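Autophagy-related protein 9 (Schizosaccharomyces pombe, PDB 7D0I) scrambles phospholipids between the two membrane leaflets as a homotrimer and supplies membrane to the growing autophagosome. Local coordinates at residues Asn348-Leu353 / Cys382-Val387; Thr372-Trp377 / Leu612-Thr617; Arg413-Ala418 / Val619-Thr624; Arg455-Leu460 / Ser598-Arg603. The protein carries 1 engineered substitution. All blocks are in the same frame, centred on the assembly; numbering follows the deposited sequence.

In the fold
Contacts 1, 2 and 3 form a connected cluster, while contact 4 touches none of them; its nearest atoms are about 5 Å from contact 2, about 7 Å from contact 1 and about 10 Å from contact 3. Helix 373-382 starts in contact 2 and reaches contact 1, where F350 CZ lies 3.7 Å from E376 CB. Helix 603-624 serves contacts 2 and 3, whose centres are about 12 Å apart, and strand 600-602 of contact 4 leads directly into it. C382 and R414 join contacts 1 and 3 through a probable hydrogen bond, C382 O to R414 NE, 2.8 Å. Contact 2 borders the detergent most closely, with W377 and E376 against one lauryl maltose neopentyl glycol and H373 near another.

Contact 1 (Asn348-Leu353 / Cys382-Val387); sequences NYFIAL and CIFNFV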
# COMPACT_ATOMS: atom_id res chain seq x y z
N ASN A 348 8.14 -16.25 33.04
CA ASN A 348 7.70 -17.07 31.92
C ASN A 348 7.27 -18.45 32.39
O ASN A 348 6.25 -18.98 31.93
CB ASN A 348 8.80 -17.18 30.88
CG ASN A 348 9.00 -15.90 30.12
OD1 ASN A 348 8.09 -15.10 30.01
ND2 ASN A 348 10.18 -15.72 29.57
N TYR A 349 8.01 -19.04 33.33
CA TYR A 349 7.57 -20.31 33.90
C TYR A 349 6.26 -20.15 34.64
O TYR A 349 5.43 -21.06 34.63
CB TYR A 349 8.64 -20.86 34.83
CG TYR A 349 9.78 -21.53 34.12
CD1 TYR A 349 9.62 -22.76 33.51
CD2 TYR A 349 11.02 -20.95 34.08
CE1 TYR A 349 10.65 -23.37 32.88
CE2 TYR A 349 12.07 -21.55 33.45
CZ TYR A 349 11.88 -22.76 32.85
OH TYR A 349 12.93 -23.37 32.22
N PHE A 350 6.05 -19.01 35.29
CA PHE A 350 4.79 -18.78 35.99
C PHE A 350 3.63 -18.66 35.01
O PHE A 350 2.57 -19.26 35.22
CB PHE A 350 4.90 -17.53 36.85
CG PHE A 350 3.79 -17.38 37.84
CD1 PHE A 350 3.90 -17.90 39.10
CD2 PHE A 350 2.63 -16.71 37.50
CE1 PHE A 350 2.88 -17.76 40.00
CE2 PHE A 350 1.62 -16.58 38.41
CZ PHE A 350 1.75 -17.10 39.65
N ILE A 351 3.81 -17.89 33.94
CA ILE A 351 2.78 -17.77 32.91
C ILE A 351 2.45 -19.14 32.34
O ILE A 351 1.29 -19.45 32.09
CB ILE A 351 3.24 -16.81 31.81
CG1 ILE A 351 3.48 -15.42 32.36
CG2 ILE A 351 2.21 -16.72 30.73
CD1 ILE A 351 4.23 -14.55 31.42
N ALA A 352 3.47 -19.98 32.15
CA ALA A 352 3.24 -21.29 31.54
C ALA A 352 2.63 -22.28 32.52
O ALA A 352 1.92 -23.19 32.09
CB ALA A 352 4.54 -21.84 30.99
N LEU A 353 2.91 -22.15 33.81
CA LEU A 353 2.24 -22.99 34.79
C LEU A 353 0.78 -22.61 34.93
O LEU A 353 -0.09 -23.48 35.02
CB LEU A 353 2.94 -22.88 36.15
CG LEU A 353 4.31 -23.50 36.38
CD1 LEU A 353 4.83 -23.03 37.71
CD2 LEU A 353 4.22 -24.99 36.36
N CYS A 382 7.59 -21.38 47.34
CA CYS A 382 7.67 -22.83 47.38
C CYS A 382 8.42 -23.37 46.17
O CYS A 382 9.35 -24.17 46.31
CB CYS A 382 6.27 -23.43 47.44
SG CYS A 382 5.30 -22.92 48.83
N ILE A 383 8.03 -22.94 44.98
CA ILE A 383 8.55 -23.52 43.74
C ILE A 383 9.81 -22.81 43.30
O ILE A 383 10.88 -23.42 43.23
CB ILE A 383 7.49 -23.47 42.64
CG1 ILE A 383 6.25 -24.24 43.06
CG2 ILE A 383 8.04 -24.05 41.37
CD1 ILE A 383 5.16 -24.21 42.04
N PHE A 384 9.71 -21.52 43.00
CA PHE A 384 10.81 -20.85 42.32
C PHE A 384 12.02 -20.61 43.21
O PHE A 384 13.10 -20.34 42.69
CB PHE A 384 10.33 -19.54 41.71
CG PHE A 384 9.37 -19.73 40.58
CD1 PHE A 384 9.79 -20.25 39.39
CD2 PHE A 384 8.04 -19.41 40.72
CE1 PHE A 384 8.92 -20.44 38.35
CE2 PHE A 384 7.17 -19.59 39.69
CZ PHE A 384 7.61 -20.10 38.50
N ASN A 385 11.87 -20.68 44.53
CA ASN A 385 13.05 -20.70 45.39
C ASN A 385 13.69 -22.07 45.45
O ASN A 385 14.88 -22.18 45.77
CB ASN A 385 12.71 -20.26 46.80
CG ASN A 385 12.64 -18.77 46.94
OD1 ASN A 385 13.32 -18.03 46.23
ND2 ASN A 385 11.80 -18.30 47.86
N PHE A 386 12.92 -23.12 45.17
CA PHE A 386 13.40 -24.49 45.23
C PHE A 386 13.93 -24.96 43.89
O PHE A 386 14.81 -25.82 43.85
CB PHE A 386 12.26 -25.39 45.69
CG PHE A 386 12.57 -26.85 45.64
CD1 PHE A 386 13.55 -27.39 46.44
CD2 PHE A 386 11.85 -27.69 44.81
CE1 PHE A 386 13.82 -28.73 46.40
CE2 PHE A 386 12.12 -29.02 44.77
CZ PHE A 386 13.10 -29.55 45.57
N VAL A 387 13.41 -24.41 42.80
CA VAL A 387 13.76 -24.88 41.47
C VAL A 387 14.95 -24.11 40.90
O VAL A 387 15.71 -24.67 40.10
CB VAL A 387 12.52 -24.77 40.57
CG1 VAL A 387 12.87 -25.02 39.15
CG2 VAL A 387 11.46 -25.74 41.03
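F384 drives the far edge of its ring between Y349 and F350 on helix 345-355. On one side CE1 of F384 meets CB of Y349 at 3.6 Å; on the other, CE2 of F384 approaches CD1 of F350 at 3.7 Å. F350 and F384 cross at about a right angle as side chains, yet their rings meet edge to edge, each atom of the close pair lying near the plane of the opposing ring. The leading atom CZ reaches the helix backbone, 3.7 Å from F350 N. L353, one turn further on, comes from the opposite direction and sets CD1 4.1 Å from F384 CZ; the same methyl just reaches CD1 of I383 at 4.5 Å. CG of F350 lies anti to the backbone N (chi1 -167°), which swings that ring to one flank of F384, whereas Y349 contributes mainly its CB and carries its ring off elsewhere. The hydroxyl of Y349 is hydrogen-bonded to T640 OG1, and its ring meets F636 and F388. F350 meets W463 with its ring, and I379 of helix 373-382 also touches F384. With an alanine in place of F384, the space between Y349, F350 and L353 would probably lose its filling and the F350 ring would be left without its edge partner. No hydrogen bond spans the two segments. This is buried aromatic and aliphatic core packing: a phenylalanine at the start of the short, weakly bonded helix 384-387 is wedged against a single turn of helix 345-355, in a part of the protein thought to lie on the cytoplasmic side.

Contact 2 (Thr372-Trp377 / Leu612-Thr617); sequences THTTEW and LGILLT. With LMN (Lauryl Maltose Neopentyl Glycol), chain G.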
# COMPACT_ATOMS: atom_id res chain seq x y z
N THR A 372 -4.76 -14.92 44.05
CA THR A 372 -4.53 -13.73 44.84
C THR A 372 -3.08 -13.30 44.70
O THR A 372 -2.30 -13.88 43.94
CB THR A 372 -4.89 -14.00 46.30
OG1 THR A 372 -5.95 -14.96 46.34
CG2 THR A 372 -5.36 -12.75 46.98
N HIS A 373 -2.68 -12.27 45.44
CA HIS A 373 -1.27 -11.93 45.50
C HIS A 373 -0.53 -12.83 46.47
O HIS A 373 0.65 -13.14 46.25
CB HIS A 373 -1.08 -10.46 45.86
CG HIS A 373 -1.80 -10.03 47.10
ND1 HIS A 373 -3.06 -9.47 47.07
CD2 HIS A 373 -1.45 -10.10 48.40
CE1 HIS A 373 -3.45 -9.20 48.30
NE2 HIS A 373 -2.49 -9.57 49.13
N THR A 374 -1.20 -13.29 47.53
CA THR A 374 -0.56 -14.25 48.42
C THR A 374 -0.40 -15.61 47.75
O THR A 374 0.57 -16.32 48.04
CB THR A 374 -1.36 -14.41 49.70
OG1 THR A 374 -2.66 -14.90 49.39
CG2 THR A 374 -1.47 -13.08 50.41
N THR A 375 -1.32 -15.98 46.87
CA THR A 375 -1.15 -17.23 46.12
C THR A 375 0.13 -17.20 45.32
O THR A 375 0.91 -18.16 45.33
CB THR A 375 -2.34 -17.46 45.20
OG1 THR A 375 -3.55 -17.03 45.84
CG2 THR A 375 -2.47 -18.93 44.88
N GLU A 376 0.39 -16.11 44.61
CA GLU A 376 1.58 -16.07 43.79
C GLU A 376 2.84 -15.83 44.61
O GLU A 376 3.91 -16.29 44.22
CB GLU A 376 1.43 -15.02 42.69
CG GLU A 376 1.67 -13.61 43.11
CD GLU A 376 1.26 -12.62 42.04
OE1 GLU A 376 0.28 -12.89 41.32
OE2 GLU A 376 1.92 -11.57 41.92
N TRP A 377 2.72 -15.17 45.77
CA TRP A 377 3.86 -15.14 46.68
C TRP A 377 4.23 -16.54 47.15
O TRP A 377 5.41 -16.90 47.18
CB TRP A 377 3.56 -14.26 47.89
CG TRP A 377 3.38 -12.82 47.59
CD1 TRP A 377 3.60 -12.20 46.40
CD2 TRP A 377 2.95 -11.81 48.50
NE1 TRP A 377 3.32 -10.86 46.51
CE2 TRP A 377 2.92 -10.59 47.79
CE3 TRP A 377 2.58 -11.81 49.85
CZ2 TRP A 377 2.55 -9.40 48.38
CZ3 TRP A 377 2.20 -10.62 50.43
CH2 TRP A 377 2.19 -9.44 49.70
N LEU A 612 -10.90 -12.99 50.51
CA LEU A 612 -11.25 -14.38 50.75
C LEU A 612 -10.16 -15.33 50.27
O LEU A 612 -10.00 -16.43 50.81
CB LEU A 612 -12.58 -14.71 50.08
CG LEU A 612 -13.21 -16.05 50.45
CD1 LEU A 612 -13.48 -16.10 51.93
CD2 LEU A 612 -14.48 -16.27 49.67
N GLY A 613 -9.37 -14.92 49.27
CA GLY A 613 -8.31 -15.78 48.79
C GLY A 613 -7.14 -15.86 49.74
O GLY A 613 -6.49 -16.90 49.84
N ILE A 614 -6.86 -14.77 50.46
CA ILE A 614 -5.82 -14.84 51.48
C ILE A 614 -6.19 -15.87 52.54
O ILE A 614 -5.32 -16.49 53.14
CB ILE A 614 -5.59 -13.45 52.08
CG1 ILE A 614 -5.12 -12.49 51.00
CG2 ILE A 614 -4.56 -13.51 53.19
CD1 ILE A 614 -4.78 -11.13 51.51
N LEU A 615 -7.49 -16.08 52.75
CA LEU A 615 -7.93 -17.10 53.69
C LEU A 615 -7.89 -18.49 53.07
O LEU A 615 -7.53 -19.46 53.74
CB LEU A 615 -9.33 -16.78 54.19
CG LEU A 615 -9.50 -15.50 55.00
CD1 LEU A 615 -10.95 -15.31 55.39
CD2 LEU A 615 -8.62 -15.55 56.23
N LEU A 616 -8.28 -18.60 51.80
CA LEU A 616 -8.41 -19.91 51.18
C LEU A 616 -7.13 -20.42 50.53
O LEU A 616 -7.14 -21.53 49.98
CB LEU A 616 -9.54 -19.88 50.15
CG LEU A 616 -10.92 -19.73 50.76
CD1 LEU A 616 -11.99 -19.87 49.71
CD2 LEU A 616 -11.12 -20.76 51.86
N THR A 617 -6.04 -19.67 50.55
CA THR A 617 -4.81 -20.18 49.96
C THR A 617 -4.21 -21.35 50.74
O THR A 617 -3.59 -22.23 50.11
CB THR A 617 -3.75 -19.09 49.81
OG1 THR A 617 -3.73 -18.25 50.97
CG2 THR A 617 -4.04 -18.26 48.60
C1 LMN G . 6.46 -8.50 45.93
O1 LMN G . 6.73 -8.65 47.21
C2 LMN G . 6.82 -7.08 45.45
O2 LMN G . 8.19 -6.83 45.74
C3 LMN G . 6.61 -6.97 43.97
O3 LMN G . 6.93 -5.60 43.56
C4 LMN G . 5.23 -7.29 43.56
O4 LMN G . 5.23 -7.48 42.07
C5 LMN G . 4.68 -8.54 44.18
O5 LMN G . 4.95 -8.65 45.64
C6 LMN G . 3.17 -8.60 43.95
O6 LMN G . 2.64 -7.30 43.92
CAA LMN G . 1.98 -10.56 58.56
CAB LMN G . 2.62 -14.90 55.37
OAI LMN G . 0.52 -5.94 39.12
OAJ LMN G . 3.43 -9.81 38.95
OAL LMN G . 11.32 -12.91 42.60
OAN LMN G . 6.22 -13.19 43.15
OAP LMN G . 7.54 -13.54 45.25
OAQ LMN G . 2.95 -3.83 38.70
OAR LMN G . 5.61 -9.95 37.21
OAS LMN G . 5.56 -3.45 39.59
OAT LMN G . 7.47 -7.93 38.35
OAU LMN G . 6.55 -6.47 40.08
OAV LMN G . 8.98 -10.61 39.86
CAW LMN G . 2.95 -9.74 57.68
CAX LMN G . 2.43 -14.49 53.89
CAY LMN G . 2.53 -9.87 56.20
CAZ LMN G . 3.00 -15.62 53.00
CBA LMN G . 3.75 -10.28 55.34
CBB LMN G . 4.25 -15.11 52.22
CBC LMN G . 3.24 -10.95 54.03
CBD LMN G . 5.15 -16.34 51.91
CBE LMN G . 4.44 -11.52 53.22
CBF LMN G . 6.60 -15.86 51.60
CBG LMN G . 5.59 -10.46 53.18
CBH LMN G . 6.53 -14.57 50.74
CBI LMN G . 6.67 -10.92 52.15
CBJ LMN G . 7.98 -14.02 50.54
CBK LMN G . 6.31 -10.36 50.73
CBL LMN G . 8.03 -13.17 49.23
CBM LMN G . 1.39 -5.87 40.23
CBN LMN G . 4.05 -10.75 39.80
CBP LMN G . 9.96 -12.79 42.26
CBQ LMN G . 7.62 -10.19 49.90
CBR LMN G . 6.94 -12.26 48.55
CBS LMN G . 6.25 -9.90 47.74
CBT LMN G . 8.77 -10.63 47.61
OBV LMN G . 8.92 -11.70 46.67
OBX LMN G . 9.64 -11.85 44.47
OBY LMN G . 3.50 -7.02 40.58
OBZ LMN G . 6.28 -11.20 40.63
OCB LMN G . 7.61 -10.13 42.30
CCC LMN G . 2.80 -6.01 39.75
CCD LMN G . 5.49 -10.95 39.40
CCF LMN G . 9.34 -11.66 43.03
CCH LMN G . 6.84 -11.95 43.63
CCJ LMN G . 8.57 -11.39 45.35
CCL LMN G . 7.29 -12.14 45.03
CCM LMN G . 7.41 -10.75 48.44
CCN LMN G . 3.48 -4.64 39.77
CCO LMN G . 5.92 -9.72 38.59
CCQ LMN G . 7.85 -11.54 42.64
CCR LMN G . 4.56 -6.45 41.45
CCS LMN G . 6.98 -9.98 41.07
CCT LMN G . 4.94 -4.78 39.59
CCU LMN G . 7.36 -9.35 38.68
CCV LMN G . 5.57 -5.60 40.67
CCW LMN G . 8.00 -9.57 40.01
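A detergent-binding helix, 373-382, lies against helix 603-624, assigned by inference as intramembrane: T372, just before the helix, with T374 and T375 on it, meets G613, I614 and T617. The short segments run with an angle of 36° between their directions and approach to 9.0 Å between axes. T372 sets OG1 over the backbone of G613, 3.5 Å from its CA, a spot where glycine offers no side chain. I614 crosses T374 at about a right angle, its CG1 3.7 Å from T374 CG2, and its chain, extended at chi2 (-176°), carries CD1 on to NE2 of H373, also at 3.7 Å. ND1 of H373 is hydrogen-bonded to E610. T617 turns its CG2 toward the hydroxyls of T374 and T375.

Further along the helix, W377 meets lauryl maltose neopentyl glycol. Detergent carbon CBS lies above one indole face and H373 O above the opposite face, both toward the rim, while NE1 makes a weak, bent hydrogen bond to the sugar oxygen O5 (2.9 Å, 125°). A leucine in place of W377 would probably leave O5 without this donor and the detergent's carbon core without a flat surface to lie on. No hydrogen bond crosses between the helices; threonine hydroxyls and methyls rest against the glycine backbone, I614 and T617. W377 meets both sugar and hydrocarbon of the amphiphile, consistent with a site that accommodates amphiphilic molecules.

Contact 3 (Arg413-Ala418 / Val619-Thr624); sequences RRFIVA and VLLFFT
The F622 ring takes I416 CD1 at its edge, in plane, with F622 CD1 3.8 Å from that methyl, while CE1 of the same ring reaches the backbone oxygen of I416 at 3.6 Å. The F415 ring is met obliquely by L621, whose CD2 stands 4.1 Å from F415 CD1, the two side chains crossing at about a right angle. Beyond the two segments, F622 meets the ring of F420 and F415 that of F625. I416 starts away from the other helix; with chi2 at -56° the chain bends and brings CD1 back to F622.

Two helices of the fold pack roughly antiparallel here, 412-425 and the 619-624 part of helix 603-624, probably intramembrane. Their short segments pass within 8.2 Å between axes at a crossing angle of -146°, and helix 603-624 widens into a pi-type turn over 620-624. The backbones come close at F415 and L621, whose CA atoms are 5.4 Å apart. There the carbonyl oxygens of F415 and L621 lie near each other, but both are acceptors and no bond joins them. L621 covers the most surface in this contact: CD2 serves F415, while CD1 turns to the neighbouring turn, 4.3 Å from A418 CB and 4.0 Å from A418 O. L621 also touches N378, and F415 and A418 both rest on C382 of helix 373-382.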
# COMPACT_ATOMS: atom_id res chain seq x y z
N ARG A 413 6.92 -31.31 50.79
CA ARG A 413 7.37 -30.87 52.10
C ARG A 413 7.70 -29.38 52.14
O ARG A 413 8.14 -28.90 53.19
CB ARG A 413 8.58 -31.69 52.54
CG ARG A 413 8.35 -33.19 52.49
CD ARG A 413 9.43 -33.96 53.23
NE ARG A 413 10.78 -33.60 52.81
CZ ARG A 413 11.62 -32.86 53.52
NH1 ARG A 413 11.25 -32.40 54.71
NH2 ARG A 413 12.83 -32.59 53.06
N ARG A 414 7.53 -28.66 51.03
CA ARG A 414 7.54 -27.21 51.02
C ARG A 414 6.14 -26.62 50.98
O ARG A 414 5.86 -25.64 51.66
CB ARG A 414 8.33 -26.69 49.82
CG ARG A 414 9.76 -27.13 49.79
CD ARG A 414 10.47 -26.59 48.58
NE ARG A 414 10.58 -25.14 48.61
CZ ARG A 414 11.58 -24.49 49.19
NH1 ARG A 414 11.61 -23.17 49.18
NH2 ARG A 414 12.55 -25.16 49.78
N PHE A 415 5.26 -27.22 50.17
CA PHE A 415 3.86 -26.81 50.17
C PHE A 415 3.26 -26.94 51.56
O PHE A 415 2.47 -26.09 51.99
CB PHE A 415 3.07 -27.63 49.16
CG PHE A 415 3.34 -27.26 47.74
CD1 PHE A 415 3.69 -25.98 47.39
CD2 PHE A 415 3.23 -28.21 46.74
CE1 PHE A 415 3.92 -25.64 46.08
CE2 PHE A 415 3.46 -27.87 45.43
CZ PHE A 415 3.81 -26.60 45.10
N ILE A 416 3.63 -27.99 52.29
CA ILE A 416 3.06 -28.20 53.62
C ILE A 416 3.55 -27.13 54.59
O ILE A 416 2.77 -26.59 55.38
CB ILE A 416 3.37 -29.61 54.12
CG1 ILE A 416 2.65 -30.65 53.25
CG2 ILE A 416 2.98 -29.77 55.57
CD1 ILE A 416 1.17 -30.44 53.17
N VAL A 417 4.84 -26.82 54.56
CA VAL A 417 5.38 -25.80 55.45
C VAL A 417 4.77 -24.43 55.14
O VAL A 417 4.45 -23.66 56.04
CB VAL A 417 6.91 -25.76 55.36
CG1 VAL A 417 7.47 -24.65 56.22
CG2 VAL A 417 7.49 -27.09 55.78
N ALA A 418 4.62 -24.12 53.85
CA ALA A 418 4.01 -22.85 53.49
C ALA A 418 2.55 -22.79 53.90
O ALA A 418 2.06 -21.74 54.32
CB ALA A 418 4.14 -22.60 51.99
N VAL A 619 -5.90 -23.74 51.87
CA VAL A 619 -6.62 -24.87 51.29
C VAL A 619 -5.88 -25.39 50.06
O VAL A 619 -5.69 -26.60 49.90
CB VAL A 619 -8.07 -24.47 50.96
CG1 VAL A 619 -8.68 -25.49 50.03
CG2 VAL A 619 -8.87 -24.36 52.23
N LEU A 620 -5.45 -24.47 49.20
CA LEU A 620 -4.66 -24.87 48.04
C LEU A 620 -3.35 -25.51 48.46
O LEU A 620 -3.02 -26.62 48.03
CB LEU A 620 -4.40 -23.66 47.14
CG LEU A 620 -5.58 -23.02 46.43
CD1 LEU A 620 -5.12 -21.84 45.63
CD2 LEU A 620 -6.25 -24.02 45.53
N LEU A 621 -2.59 -24.83 49.32
CA LEU A 621 -1.28 -25.32 49.71
C LEU A 621 -1.34 -26.63 50.47
O LEU A 621 -0.30 -27.27 50.64
CB LEU A 621 -0.56 -24.27 50.55
CG LEU A 621 -0.18 -22.99 49.82
CD1 LEU A 621 0.07 -21.88 50.80
CD2 LEU A 621 1.05 -23.23 48.98
N PHE A 622 -2.51 -27.03 50.96
CA PHE A 622 -2.64 -28.30 51.66
C PHE A 622 -3.25 -29.41 50.81
O PHE A 622 -2.90 -30.58 51.01
CB PHE A 622 -3.48 -28.14 52.92
CG PHE A 622 -2.74 -27.54 54.07
CD1 PHE A 622 -1.44 -27.90 54.33
CD2 PHE A 622 -3.36 -26.63 54.91
CE1 PHE A 622 -0.76 -27.35 55.39
CE2 PHE A 622 -2.69 -26.08 55.97
CZ PHE A 622 -1.39 -26.44 56.21
N PHE A 623 -4.14 -29.09 49.89
CA PHE A 623 -4.91 -30.15 49.24
C PHE A 623 -4.74 -30.22 47.74
O PHE A 623 -4.67 -31.32 47.19
CB PHE A 623 -6.39 -29.99 49.59
CG PHE A 623 -6.65 -29.96 51.07
CD1 PHE A 623 -6.99 -28.78 51.70
CD2 PHE A 623 -6.53 -31.11 51.83
CE1 PHE A 623 -7.22 -28.75 53.06
CE2 PHE A 623 -6.76 -31.09 53.19
CZ PHE A 623 -7.10 -29.91 53.80
N THR A 624 -4.68 -29.09 47.04
CA THR A 624 -4.57 -29.14 45.59
C THR A 624 -3.14 -29.03 45.09
O THR A 624 -2.82 -29.60 44.04
CB THR A 624 -5.39 -28.03 44.94
OG1 THR A 624 -4.74 -26.77 45.14
CG2 THR A 624 -6.77 -27.97 45.55

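Contact 4 (Arg455-Leu460 / Ser598-Arg603); sequences RRYTPL and SLYSYR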
# COMPACT_ATOMS: atom_id res chain seq x y z
N ARG A 455 -15.13 -1.21 36.95
CA ARG A 455 -14.71 -2.58 36.69
C ARG A 455 -13.23 -2.63 36.37
O ARG A 455 -12.67 -1.71 35.76
CB ARG A 455 -15.52 -3.18 35.54
CG ARG A 455 -17.00 -3.24 35.81
CD ARG A 455 -17.78 -3.62 34.58
NE ARG A 455 -17.87 -5.06 34.40
CZ ARG A 455 -18.93 -5.78 34.73
NH1 ARG A 455 -19.99 -5.17 35.24
NH2 ARG A 455 -18.95 -7.08 34.55
N ARG A 456 -12.59 -3.71 36.81
CA ARG A 456 -11.18 -3.96 36.60
C ARG A 456 -11.00 -5.44 36.30
O ARG A 456 -11.88 -6.25 36.59
CB ARG A 456 -10.35 -3.55 37.82
CG ARG A 456 -10.36 -2.08 38.13
CD ARG A 456 -9.36 -1.34 37.28
NE ARG A 456 -9.43 0.10 37.47
CZ ARG A 456 -10.13 0.92 36.69
NH1 ARG A 456 -10.82 0.44 35.67
NH2 ARG A 456 -10.13 2.22 36.93
N TYR A 457 -9.86 -5.79 35.72
CA TYR A 457 -9.56 -7.19 35.46
C TYR A 457 -9.15 -7.88 36.75
O TYR A 457 -8.38 -7.33 37.55
CB TYR A 457 -8.45 -7.33 34.43
CG TYR A 457 -8.78 -6.78 33.07
CD1 TYR A 457 -9.68 -7.42 32.24
CD2 TYR A 457 -8.18 -5.63 32.60
CE1 TYR A 457 -9.97 -6.92 31.00
CE2 TYR A 457 -8.47 -5.13 31.37
CZ TYR A 457 -9.37 -5.78 30.57
OH TYR A 457 -9.65 -5.27 29.34
N THR A 458 -9.65 -9.09 36.95
CA THR A 458 -9.27 -9.86 38.12
C THR A 458 -7.80 -10.24 38.03
O THR A 458 -7.23 -10.31 36.94
CB THR A 458 -10.12 -11.11 38.23
OG1 THR A 458 -9.86 -11.97 37.12
CG2 THR A 458 -11.58 -10.75 38.23
N PRO A 459 -7.14 -10.48 39.16
CA PRO A 459 -5.73 -10.88 39.12
C PRO A 459 -5.46 -12.12 38.30
O PRO A 459 -4.34 -12.29 37.83
CB PRO A 459 -5.39 -11.09 40.59
CG PRO A 459 -6.28 -10.17 41.29
CD PRO A 459 -7.57 -10.20 40.54
N LEU A 460 -6.44 -13.00 38.13
CA LEU A 460 -6.25 -14.15 37.26
C LEU A 460 -6.45 -13.79 35.80
O LEU A 460 -5.90 -14.46 34.92
CB LEU A 460 -7.22 -15.26 37.64
CG LEU A 460 -7.11 -16.55 36.85
CD1 LEU A 460 -5.83 -17.25 37.18
CD2 LEU A 460 -8.29 -17.43 37.15
N SER A 598 -16.73 -12.44 33.65
CA SER A 598 -16.00 -13.17 34.68
C SER A 598 -14.54 -12.74 34.72
O SER A 598 -13.91 -12.77 35.78
CB SER A 598 -16.08 -14.67 34.44
OG SER A 598 -15.12 -15.07 33.48
N LEU A 599 -13.98 -12.35 33.57
CA LEU A 599 -12.61 -11.83 33.55
C LEU A 599 -12.52 -10.37 33.97
O LEU A 599 -11.51 -9.96 34.54
CB LEU A 599 -12.01 -11.97 32.15
CG LEU A 599 -11.74 -13.37 31.62
CD1 LEU A 599 -11.66 -13.32 30.12
CD2 LEU A 599 -10.44 -13.88 32.18
N TYR A 600 -13.55 -9.59 33.69
CA TYR A 600 -13.56 -8.14 33.88
C TYR A 600 -14.64 -7.82 34.90
O TYR A 600 -15.78 -7.53 34.53
CB TYR A 600 -13.81 -7.48 32.55
CG TYR A 600 -13.92 -5.98 32.51
CD1 TYR A 600 -12.81 -5.18 32.63
CD2 TYR A 600 -15.13 -5.37 32.26
CE1 TYR A 600 -12.91 -3.82 32.55
CE2 TYR A 600 -15.24 -4.02 32.18
CZ TYR A 600 -14.12 -3.25 32.33
OH TYR A 600 -14.23 -1.89 32.26
N SER A 601 -14.29 -7.87 36.18
CA SER A 601 -15.27 -7.86 37.25
C SER A 601 -15.38 -6.47 37.86
O SER A 601 -14.74 -5.52 37.43
CB SER A 601 -14.89 -8.88 38.32
OG SER A 601 -14.95 -10.20 37.83
N TYR A 602 -16.23 -6.35 38.87
CA TYR A 602 -16.32 -5.13 39.65
C TYR A 602 -15.15 -5.04 40.60
O TYR A 602 -14.64 -6.05 41.08
CB TYR A 602 -17.62 -5.08 40.44
CG TYR A 602 -18.86 -4.93 39.60
CD1 TYR A 602 -19.17 -3.73 38.99
CD2 TYR A 602 -19.74 -5.99 39.44
CE1 TYR A 602 -20.30 -3.59 38.23
CE2 TYR A 602 -20.87 -5.86 38.68
CZ TYR A 602 -21.15 -4.66 38.08
OH TYR A 602 -22.28 -4.52 37.32
N ARG A 603 -14.72 -3.81 40.89
CA ARG A 603 -13.58 -3.65 41.78
C ARG A 603 -13.91 -4.10 43.20
O ARG A 603 -13.04 -4.63 43.90
CB ARG A 603 -13.13 -2.19 41.78
CG ARG A 603 -11.99 -1.91 42.72
CD ARG A 603 -11.71 -0.43 42.79
NE ARG A 603 -11.00 0.05 41.62
CZ ARG A 603 -10.74 1.33 41.38
NH1 ARG A 603 -11.14 2.26 42.23
NH2 ARG A 603 -10.08 1.68 40.29
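R456 and S601 form the hydrogen-bonded pair of the backbone, with R456 N giving to S601 O (2.9 Å) and S601 N returning a weak bond to R456 O. R455 with Y602 and Y457 with Y600 are the non-hydrogen-bonded pairs beside it. Beyond the strands T458 N adds a bond to L599 O at 3.2 Å, with a nearly straight N-H (167°). Outside the pair of segments, T458 OG1 caps the backbone N of A461.

Strands 455-457 and 600-602 thus make a small two-stranded antiparallel sheet, whose strand 600-602 runs directly into helix 603-624 in this otherwise mostly helical protein.

Arginine-aromatic contacts centre on R455. Its CB lies over one face of Y600, 3.8 Å from the ring centroid, a CH-pi contact. A bend at chi3 (86°) turns the head back so that NE bonds to Y600 O (3.2 Å), the donor tilted from the carbonyl plane. The guanidinium also stands over a face of Y602 in a cation-pi contact, CZ 4.4 Å from the ring centroid.

Among the aromatic contacts, Y600 sets CD1 over one face of Y457, 3.7 Å from Y457 CE1, the rings oblique. Their hydroxyls bond to S487 and S482 respectively.

Charged groups meet where R456 and R603 run side by side, NE of R456 3.3 Å from NH2 of R603. E559 of the second subunit receives a salt bridge from R603 and a weak, long ion pair from R456, which probably offsets the like charges.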